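Long-range contacts in shikimate dehydrogenase (NADP(+)) (Thermus thermophilus, PDB 2D5C), which catalyses the reversible NADPH-linked reduction of 3-dehydroshikimate to shikimate, the fourth of seven steps on the way to chorismate: residues A[3-8]-A[32-37]; A[53-58]-A[86-91]; A[173-178]-A[194-199]. One frame throughout, in Å; residues are numbered along the deposited sequence.

Interaction 1: residues A[3-8]-A[32-37]; sequences RFAVLG and SYEAWD
Y33 lays one face of its ring across the neighbouring strand's backbone: A5 N stands 4.1 Å above the plane, over the ring centre. The phenol reaches this place because CG is anti to the backbone N (chi1 -173°), which carries the ring from strand 32-37 across strand 3-8. CD2 then meets CB of F4 at 3.4 Å, while at the far end OH touches CB of V6 at 3.3 Å. The hydroxyl is hydrogen-bonded to N58 OD1 on the next strand, and the ring also stacks with H20. A leucine in its place would probably leave the N58 carboxamide oxygen without this partner and cover less of the backbone at A5.

Beneath the ring the strands run in parallel register, from R3 beside S32 to G8 beside D37. The ladder alternates as parallel pairing requires: F4 N and V6 N donate to S32 O and E34 O, and F4 O and V6 O accept from E34 N and W36 N. The W36 N to V6 O bond is the straightest, 176° at the hydrogen. On the face of A5 and L7, CD2 of L7 packs on CB of W36 (3.6 Å). At the strand start R3 NH1 donates to S32 OG (2.9 Å), and a water joins that hydroxyl to F4 O.

Helix 16-26 connects the two strands, completing a beta-alpha-beta unit of the substrate-binding domain, with V6 in the shikimate pocket. The chemistry thus combines a polar, water-bridged end at R3 and S32 with an apolar F4, V6 and Y33 face whose phenol hydroxyl is tied to a pocket residue, N58.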
loop_
_atom_site.group_PDB
_atom_site.type_symbol
_atom_site.label_atom_id
_atom_site.label_comp_id
_atom_site.label_asym_id
_atom_site.label_seq_id
_atom_site.Cartn_x
_atom_site.Cartn_y
_atom_site.Cartn_z
ATOM N N ARG A 3 2.745 -8.321 10.119
ATOM C CA ARG A 3 3.550 -9.487 9.782
ATOM C C ARG A 3 4.433 -9.149 8.589
ATOM O O ARG A 3 3.932 -8.925 7.484
ATOM C CB ARG A 3 2.663 -10.686 9.429
ATOM C CG ARG A 3 1.784 -11.189 10.566
ATOM C CD ARG A 3 2.596 -11.405 11.828
ATOM N NE ARG A 3 1.768 -11.817 12.957
ATOM C CZ ARG A 3 2.134 -11.684 14.227
ATOM N NH1 ARG A 3 3.309 -11.144 14.527
ATOM N NH2 ARG A 3 1.330 -12.091 15.200
ATOM N N PHE A 4 5.741 -9.105 8.823
ATOM C CA PHE A 4 6.714 -8.790 7.783
ATOM C C PHE A 4 7.721 -9.921 7.617
ATOM O O PHE A 4 7.784 -10.836 8.439
ATOM C CB PHE A 4 7.472 -7.508 8.141
ATOM C CG PHE A 4 6.599 -6.297 8.273
ATOM C CD1 PHE A 4 6.567 -5.576 9.462
ATOM C CD2 PHE A 4 5.827 -5.862 7.203
ATOM C CE1 PHE A 4 5.779 -4.434 9.589
ATOM C CE2 PHE A 4 5.032 -4.724 7.313
ATOM C CZ PHE A 4 5.008 -4.003 8.511
ATOM N N ALA A 5 8.514 -9.854 6.552
ATOM C CA ALA A 5 9.527 -10.873 6.311
ATOM C C ALA A 5 10.488 -10.455 5.213
ATOM O O ALA A 5 10.176 -9.579 4.406
ATOM C CB ALA A 5 8.858 -12.202 5.934
ATOM N N VAL A 6 11.672 -11.060 5.214
ATOM C CA VAL A 6 12.658 -10.819 4.167
ATOM C C VAL A 6 12.732 -12.173 3.465
ATOM O O VAL A 6 12.964 -13.202 4.107
ATOM C CB VAL A 6 14.062 -10.424 4.714
ATOM C CG1 VAL A 6 14.615 -11.517 5.636
ATOM C CG2 VAL A 6 15.020 -10.188 3.546
ATOM N N LEU A 7 12.489 -12.175 2.159
ATOM C CA LEU A 7 12.514 -13.400 1.370
ATOM C C LEU A 7 13.777 -13.443 0.518
ATOM O O LEU A 7 14.169 -12.438 -0.076
ATOM C CB LEU A 7 11.288 -13.467 0.455
ATOM C CG LEU A 7 9.911 -13.278 1.099
ATOM C CD1 LEU A 7 8.840 -13.306 0.018
ATOM C CD2 LEU A 7 9.664 -14.365 2.135
ATOM N N GLY A 8 14.409 -14.610 0.457
ATOM C CA GLY A 8 15.620 -14.731 -0.329
ATOM C C GLY A 8 16.372 -16.016 -0.050
ATOM O O GLY A 8 15.836 -16.961 0.534
ATOM N N SER A 32 5.859 -8.768 13.786
ATOM C CA SER A 32 7.043 -9.593 13.659
ATOM C C SER A 32 7.642 -9.405 12.281
ATOM O O SER A 32 6.966 -8.962 11.357
ATOM C CB SER A 32 6.686 -11.064 13.867
ATOM O OG SER A 32 5.674 -11.468 12.960
ATOM N N TYR A 33 8.918 -9.748 12.166
ATOM C CA TYR A 33 9.669 -9.653 10.922
ATOM C C TYR A 33 10.623 -10.843 10.956
ATOM O O TYR A 33 11.602 -10.843 11.709
ATOM C CB TYR A 33 10.462 -8.338 10.874
ATOM C CG TYR A 33 11.148 -8.082 9.547
ATOM C CD1 TYR A 33 12.167 -8.920 9.092
ATOM C CD2 TYR A 33 10.747 -7.022 8.724
ATOM C CE1 TYR A 33 12.771 -8.718 7.845
ATOM C CE2 TYR A 33 11.342 -6.808 7.475
ATOM C CZ TYR A 33 12.351 -7.661 7.044
ATOM O OH TYR A 33 12.941 -7.478 5.808
ATOM N N GLU A 34 10.322 -11.853 10.144
ATOM C CA GLU A 34 11.112 -13.078 10.072
ATOM C C GLU A 34 11.896 -13.218 8.766
ATOM O O GLU A 34 11.616 -12.536 7.774
ATOM C CB GLU A 34 10.185 -14.288 10.201
ATOM C CG GLU A 34 9.114 -14.326 9.107
ATOM C CD GLU A 34 8.435 -15.675 8.959
ATOM O OE1 GLU A 34 9.135 -16.671 8.677
ATOM O OE2 GLU A 34 7.198 -15.737 9.115
ATOM N N ALA A 35 12.880 -14.111 8.780
ATOM C CA ALA A 35 13.687 -14.404 7.604
ATOM C C ALA A 35 13.119 -15.712 7.064
ATOM O O ALA A 35 13.081 -16.711 7.779
ATOM C CB ALA A 35 15.146 -14.582 7.994
ATOM N N TRP A 36 12.665 -15.709 5.814
ATOM C CA TRP A 36 12.075 -16.901 5.214
ATOM C C TRP A 36 12.855 -17.322 3.977
ATOM O O TRP A 36 12.734 -16.702 2.921
ATOM C CB TRP A 36 10.618 -16.616 4.838
ATOM C CG TRP A 36 9.782 -17.819 4.515
ATOM C CD1 TRP A 36 10.213 -19.103 4.326
ATOM C CD2 TRP A 36 8.363 -17.844 4.323
ATOM N NE1 TRP A 36 9.151 -19.921 4.029
ATOM C CE2 TRP A 36 8.005 -19.174 4.019
ATOM C CE3 TRP A 36 7.359 -16.869 4.377
ATOM C CZ2 TRP A 36 6.683 -19.555 3.770
ATOM C CZ3 TRP A 36 6.044 -17.248 4.129
ATOM C CH2 TRP A 36 5.720 -18.581 3.829
ATOM N N ASP A 37 13.651 -18.379 4.110
ATOM C CA ASP A 37 14.454 -18.867 2.993
ATOM C C ASP A 37 13.560 -19.154 1.795
ATOM O O ASP A 37 12.652 -19.991 1.866
ATOM C CB ASP A 37 15.208 -20.139 3.388
ATOM C CG ASP A 37 16.222 -20.558 2.343
ATOM O OD1 ASP A 37 17.262 -19.877 2.216
ATOM O OD2 ASP A 37 15.976 -21.562 1.640
HETATM O O HOH W 1 6.756 -12.303 10.580
#

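Interaction 2: residues A[53-58]-A[86-91]. With SKM ((3R,4S,5R)-3,4,5-trihydroxycyclohex-1-ene-1-carboxylic acid), chain E.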
loop_
_atom_site.group_PDB
_atom_site.type_symbol
_atom_site.label_atom_id
_atom_site.label_comp_id
_atom_site.label_asym_id
_atom_site.label_seq_id
_atom_site.Cartn_x
_atom_site.Cartn_y
_atom_site.Cartn_z
ATOM N N ALA A 53 -0.986 -13.691 4.090
ATOM C CA ALA A 53 -0.558 -13.500 5.470
ATOM C C ALA A 53 0.497 -12.461 5.840
ATOM O O ALA A 53 0.892 -12.400 7.002
ATOM C CB ALA A 53 -0.147 -14.858 6.043
ATOM N N PHE A 54 0.958 -11.646 4.893
ATOM C CA PHE A 54 1.957 -10.630 5.235
ATOM C C PHE A 54 1.549 -9.255 4.756
ATOM O O PHE A 54 0.974 -9.120 3.679
ATOM C CB PHE A 54 3.321 -10.967 4.628
ATOM C CG PHE A 54 3.970 -12.170 5.239
ATOM C CD1 PHE A 54 3.466 -13.440 4.999
ATOM C CD2 PHE A 54 5.067 -12.027 6.087
ATOM C CE1 PHE A 54 4.048 -14.565 5.596
ATOM C CE2 PHE A 54 5.655 -13.140 6.690
ATOM C CZ PHE A 54 5.144 -14.410 6.444
ATOM N N ARG A 55 1.849 -8.233 5.561
ATOM C CA ARG A 55 1.527 -6.859 5.170
ATOM C C ARG A 55 2.560 -6.390 4.152
ATOM O O ARG A 55 2.264 -5.577 3.280
ATOM C CB ARG A 55 1.564 -5.931 6.381
ATOM C CG ARG A 55 1.589 -4.448 6.040
ATOM C CD ARG A 55 0.307 -3.980 5.359
ATOM N NE ARG A 55 0.272 -2.524 5.274
ATOM C CZ ARG A 55 -0.759 -1.821 4.814
ATOM N NH1 ARG A 55 -1.858 -2.440 4.393
ATOM N NH2 ARG A 55 -0.688 -0.494 4.764
ATOM N N GLY A 56 3.781 -6.894 4.291
ATOM C CA GLY A 56 4.845 -6.523 3.378
ATOM C C GLY A 56 6.062 -7.397 3.567
ATOM O O GLY A 56 6.216 -8.058 4.595
ATOM N N VAL A 57 6.920 -7.426 2.558
ATOM C CA VAL A 57 8.141 -8.210 2.645
ATOM C C VAL A 57 9.221 -7.500 1.879
ATOM O O VAL A 57 8.939 -6.701 0.977
ATOM C CB VAL A 57 8.004 -9.634 2.025
ATOM C CG1 VAL A 57 6.958 -10.442 2.761
ATOM C CG2 VAL A 57 7.673 -9.531 0.526
ATOM N N ASN A 58 10.460 -7.758 2.276
ATOM C CA ASN A 58 11.620 -7.226 1.576
ATOM C C ASN A 58 12.076 -8.411 0.739
ATOM O O ASN A 58 11.823 -9.567 1.103
ATOM C CB ASN A 58 12.719 -6.814 2.560
ATOM C CG ASN A 58 12.502 -5.429 3.123
ATOM O OD1 ASN A 58 12.626 -5.203 4.332
ATOM N ND2 ASN A 58 12.182 -4.479 2.241
ATOM N N THR A 86 11.113 -4.116 -2.136
ATOM C CA THR A 86 10.044 -3.942 -1.159
ATOM C C THR A 86 8.677 -4.196 -1.787
ATOM O O THR A 86 8.341 -3.613 -2.822
ATOM C CB THR A 86 10.063 -2.516 -0.577
ATOM O OG1 THR A 86 11.335 -2.270 0.037
ATOM C CG2 THR A 86 8.958 -2.349 0.477
ATOM N N VAL A 87 7.905 -5.080 -1.159
ATOM C CA VAL A 87 6.569 -5.407 -1.632
ATOM C C VAL A 87 5.541 -5.097 -0.548
ATOM O O VAL A 87 5.741 -5.444 0.615
ATOM C CB VAL A 87 6.463 -6.909 -2.012
ATOM C CG1 VAL A 87 5.041 -7.227 -2.479
ATOM C CG2 VAL A 87 7.484 -7.242 -3.099
ATOM N N LEU A 88 4.460 -4.420 -0.940
ATOM C CA LEU A 88 3.354 -4.072 -0.036
ATOM C C LEU A 88 2.150 -4.918 -0.424
ATOM O O LEU A 88 1.843 -5.035 -1.609
ATOM C CB LEU A 88 2.981 -2.592 -0.188
ATOM C CG LEU A 88 1.646 -2.139 0.410
ATOM C CD1 LEU A 88 1.676 -2.317 1.915
ATOM C CD2 LEU A 88 1.379 -0.667 0.046
ATOM N N GLN A 89 1.476 -5.512 0.563
ATOM C CA GLN A 89 0.286 -6.316 0.295
ATOM C C GLN A 89 -0.961 -5.595 0.801
ATOM O O GLN A 89 -1.066 -5.270 1.991
ATOM C CB GLN A 89 0.408 -7.703 0.973
ATOM C CG GLN A 89 -0.823 -8.627 0.804
ATOM C CD GLN A 89 -1.935 -8.349 1.814
ATOM O OE1 GLN A 89 -3.059 -8.006 1.444
ATOM N NE2 GLN A 89 -1.620 -8.491 3.095
ATOM N N VAL A 90 -1.892 -5.331 -0.114
ATOM C CA VAL A 90 -3.159 -4.682 0.220
ATOM C C VAL A 90 -4.273 -5.415 -0.539
ATOM O O VAL A 90 -4.199 -5.576 -1.757
ATOM C CB VAL A 90 -3.162 -3.186 -0.169
ATOM C CG1 VAL A 90 -2.273 -2.386 0.793
ATOM C CG2 VAL A 90 -2.678 -3.024 -1.595
ATOM N N GLU A 91 -5.279 -5.879 0.198
ATOM C CA GLU A 91 -6.409 -6.616 -0.368
ATOM C C GLU A 91 -5.981 -7.806 -1.229
ATOM O O GLU A 91 -6.644 -8.155 -2.210
ATOM C CB GLU A 91 -7.324 -5.677 -1.166
ATOM C CG GLU A 91 -8.341 -4.970 -0.279
ATOM C CD GLU A 91 -9.298 -4.063 -1.028
ATOM O OE1 GLU A 91 -9.276 -4.048 -2.279
ATOM O OE2 GLU A 91 -10.084 -3.372 -0.349
HETATM O O12 SKM E . 17.209 -4.394 -0.424
HETATM C C8 SKM E . 17.601 -5.017 0.808
HETATM C C6 SKM E . 16.468 -5.963 1.293
HETATM O O7 SKM E . 15.276 -5.203 1.480
HETATM C C5 SKM E . 16.848 -6.655 2.628
HETATM C C4 SKM E . 18.320 -7.063 2.696
HETATM C C1 SKM E . 18.744 -7.929 3.827
HETATM O O2 SKM E . 17.836 -8.328 4.738
HETATM O O3 SKM E . 19.909 -8.286 3.939
HETATM C C10 SKM E . 19.235 -6.683 1.799
HETATM C C9 SKM E . 18.925 -5.812 0.600
HETATM O O11 SKM E . 18.799 -6.656 -0.556
HETATM O O HOH W 2 -2.639 -5.194 4.173
#
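Q89 holds F54 and R55, at the N-terminal side of segment 53-58, with two donors. Its NE2 gives a nearly straight bond to F54 O (2.7 Å, 173° at the hydrogen), the acceptor lying almost in the amide plane, and its backbone N donates to R55 O (2.8 Å). A bend at chi2 (-83°) points NE2 at F54 O, the donor standing 46° out of the carbonyl plane and not on a lone pair; OE1 is taken by G92 N. Farther along, V57 and V87 form the antiparallel hydrogen-bonded pair, each N giving to the other's O; V87 O also accepts from W243 NE1.

The R55 guanidinium rests one face on L88 CD1, 3.6 Å above its plane and offset toward the rim. A water at its edge accepts from NH1 (2.9 Å) and donates to Q89 O (2.7 Å). NH2 is satisfied by W243 O and, at the dimer interface, by L242 O of the second subunit. N58 ND2 lies 3.2 Å from T86 OG1, at too poor an angle for a hydrogen bond; ND2 instead donates to N85 O, OD1 is taken by Y33, and T86 OG1 has a weak bond to T99 OG1.

CB of N58 comes within 3.2 Å of shikimate O7. The antiparallel pair is part of the mixed sheet of the substrate-binding domain, whose N58 end borders the shikimate pocket.

Interaction 3: residues A[173-178]-A[194-199]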
loop_
_atom_site.group_PDB
_atom_site.type_symbol
_atom_site.label_atom_id
_atom_site.label_comp_id
_atom_site.label_asym_id
_atom_site.label_seq_id
_atom_site.Cartn_x
_atom_site.Cartn_y
_atom_site.Cartn_z
ATOM N N ARG A 173 35.632 9.800 -8.537
ATOM C CA ARG A 173 35.710 10.513 -7.262
ATOM C C ARG A 173 34.877 9.796 -6.215
ATOM O O ARG A 173 35.070 9.984 -5.010
ATOM C CB ARG A 173 35.228 11.959 -7.418
ATOM C CG ARG A 173 36.283 12.852 -8.027
ATOM C CD ARG A 173 37.483 12.985 -7.087
ATOM N NE ARG A 173 38.728 13.230 -7.812
ATOM C CZ ARG A 173 39.556 12.276 -8.230
ATOM N NH1 ARG A 173 39.286 10.999 -7.995
ATOM N NH2 ARG A 173 40.657 12.600 -8.898
ATOM N N LEU A 174 33.932 8.983 -6.678
ATOM C CA LEU A 174 33.087 8.202 -5.791
ATOM C C LEU A 174 33.066 6.801 -6.391
ATOM O O LEU A 174 32.712 6.627 -7.552
ATOM C CB LEU A 174 31.664 8.749 -5.751
ATOM C CG LEU A 174 30.672 7.904 -4.947
ATOM C CD1 LEU A 174 31.147 7.776 -3.498
ATOM C CD2 LEU A 174 29.295 8.536 -5.018
ATOM N N LEU A 175 33.451 5.813 -5.602
ATOM C CA LEU A 175 33.480 4.439 -6.080
ATOM C C LEU A 175 32.533 3.622 -5.208
ATOM O O LEU A 175 32.636 3.648 -3.983
ATOM C CB LEU A 175 34.920 3.911 -5.965
ATOM C CG LEU A 175 35.270 2.516 -6.457
ATOM C CD1 LEU A 175 34.921 2.356 -7.933
ATOM C CD2 LEU A 175 36.764 2.308 -6.217
ATOM N N VAL A 176 31.604 2.895 -5.830
ATOM C CA VAL A 176 30.653 2.098 -5.068
ATOM C C VAL A 176 30.726 0.629 -5.455
ATOM O O VAL A 176 30.605 0.290 -6.632
ATOM C CB VAL A 176 29.185 2.577 -5.306
ATOM C CG1 VAL A 176 28.220 1.740 -4.487
ATOM C CG2 VAL A 176 29.042 4.042 -4.930
ATOM N N ASN A 177 30.958 -0.244 -4.484
ATOM C CA ASN A 177 30.973 -1.661 -4.826
ATOM C C ASN A 177 29.570 -2.223 -4.717
ATOM O O ASN A 177 29.023 -2.318 -3.620
ATOM C CB ASN A 177 31.885 -2.480 -3.914
ATOM C CG ASN A 177 31.770 -3.968 -4.197
ATOM O OD1 ASN A 177 31.729 -4.380 -5.362
ATOM N ND2 ASN A 177 31.726 -4.780 -3.143
ATOM N N ALA A 178 29.000 -2.579 -5.868
ATOM C CA ALA A 178 27.667 -3.161 -5.931
ATOM C C ALA A 178 27.781 -4.578 -6.493
ATOM O O ALA A 178 26.824 -5.120 -7.051
ATOM C CB ALA A 178 26.743 -2.291 -6.815
ATOM N N GLU A 194 45.888 -1.046 -7.131
ATOM C CA GLU A 194 46.447 -0.004 -7.992
ATOM C C GLU A 194 45.429 0.721 -8.876
ATOM O O GLU A 194 45.787 1.690 -9.555
ATOM C CB GLU A 194 47.559 -0.578 -8.880
ATOM C CG GLU A 194 47.125 -1.725 -9.794
ATOM C CD GLU A 194 48.179 -2.067 -10.846
ATOM O OE1 GLU A 194 49.376 -1.784 -10.610
ATOM O OE2 GLU A 194 47.816 -2.627 -11.905
ATOM N N LEU A 195 44.174 0.263 -8.888
ATOM C CA LEU A 195 43.157 0.924 -9.711
ATOM C C LEU A 195 42.295 1.897 -8.906
ATOM O O LEU A 195 41.422 2.578 -9.457
ATOM C CB LEU A 195 42.272 -0.110 -10.420
ATOM C CG LEU A 195 42.992 -0.979 -11.465
ATOM C CD1 LEU A 195 41.960 -1.805 -12.239
ATOM C CD2 LEU A 195 43.787 -0.106 -12.418
ATOM N N PHE A 196 42.539 1.968 -7.602
ATOM C CA PHE A 196 41.789 2.906 -6.765
ATOM C C PHE A 196 42.252 4.337 -7.044
ATOM O O PHE A 196 43.417 4.559 -7.392
ATOM C CB PHE A 196 42.024 2.646 -5.267
ATOM C CG PHE A 196 41.228 1.494 -4.696
ATOM C CD1 PHE A 196 41.593 0.176 -4.957
ATOM C CD2 PHE A 196 40.120 1.730 -3.886
ATOM C CE1 PHE A 196 40.867 -0.890 -4.417
ATOM C CE2 PHE A 196 39.381 0.667 -3.337
ATOM C CZ PHE A 196 39.757 -0.640 -3.603
ATOM N N PRO A 197 41.347 5.325 -6.909
ATOM C CA PRO A 197 41.733 6.721 -7.141
ATOM C C PRO A 197 42.533 7.176 -5.906
ATOM O O PRO A 197 42.368 6.596 -4.834
ATOM C CB PRO A 197 40.390 7.423 -7.255
ATOM C CG PRO A 197 39.553 6.686 -6.225
ATOM C CD PRO A 197 39.908 5.229 -6.604
ATOM N N GLU A 198 43.412 8.175 -6.051
ATOM C CA GLU A 198 44.216 8.645 -4.907
ATOM C C GLU A 198 43.424 9.636 -4.036
ATOM O O GLU A 198 43.895 10.072 -2.981
ATOM C CB GLU A 198 45.539 9.288 -5.370
ATOM C CG GLU A 198 46.515 8.415 -6.186
ATOM C CD GLU A 198 47.247 7.350 -5.380
ATOM O OE1 GLU A 198 47.596 7.577 -4.190
ATOM O OE2 GLU A 198 47.491 6.283 -5.983
ATOM N N GLU A 199 42.221 9.994 -4.485
ATOM C CA GLU A 199 41.364 10.902 -3.723
ATOM C C GLU A 199 39.884 10.687 -4.033
ATOM O O GLU A 199 39.518 10.304 -5.142
ATOM C CB GLU A 199 41.724 12.363 -4.006
ATOM C CG GLU A 199 41.199 12.887 -5.336
ATOM C CD GLU A 199 41.232 14.408 -5.420
ATOM O OE1 GLU A 199 42.281 14.961 -5.800
ATOM O OE2 GLU A 199 40.206 15.049 -5.103
#
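R173 meets E199 as a guanidinium stacked on a carboxyl-bearing chain, and its side chain can be followed outward from the residue just before strand 174-177. CB and CG make no close approach to segment 194-199; the chain folds over at chi2 (-65°), and contact begins at CD, which passes 3.9 Å from E199 O. NE comes next, with CG of E199 at 3.5 Å and its carboxylate oxygen OE2 at 3.6 Å. CZ lies closer still to that methylene, which stands 3.4 Å above the guanidinium plane, over its centre. Of the two terminal nitrogens, NH2 remains over the E199 chain, while NH1 turns toward the backbone: E199 O is 2.9 Å away, but the N-H angle is too poor for a hydrogen bond. CB of P197 sits at the guanidinium edge, 3.8 Å from NH1.

E199 presents itself extended beyond CG, and its carboxylate plane lies only 12° from that of the guanidinium. The salt bridge between NE and OE2 is a matter of charges alone, for the oxygen stands well out of the guanidinium plane and no N-H points at it.

Inward from this pair the contact becomes apolar. L175, its CG anti to the backbone N (chi1 -177°), sends CD2 to CD2 of F196 (4.1 Å), the two side chains crossing at about a right angle, and the same methyl nears CD of P197 at 4.3 Å. F214 of helix 213-220 meets both L175 and F196, so the F196 side chain joins the loop to both strand 174-177 of the Rossmann-type sheet and that helix.

With no hydrogen bond across the segments, the loop is held here by stacking, undirected charge attraction and apolar contact, which implies a less directional fit than strand pairing would give.

In the fold
Interactions 1 and 2 belong to one mixed sheet: strand 2-8 lies between 31-37 and 56-59, so the parallel pair of the first continues into the antiparallel pair of the second. They touch directly, through the backbone bond of A5 O with N58 N at 2.8 Å and through the Y33 phenol, and both reach the shikimate pocket. Interaction 2 is the more buried and also borders the second subunit; interaction 1 is partly buried, with E34 exposed. Interaction 3 is in the NADP-binding half, its centre about 34 and 37 Å from theirs. There a buried apolar patch and an outer ion pair replace backbone ladders, joining a loop to a strand.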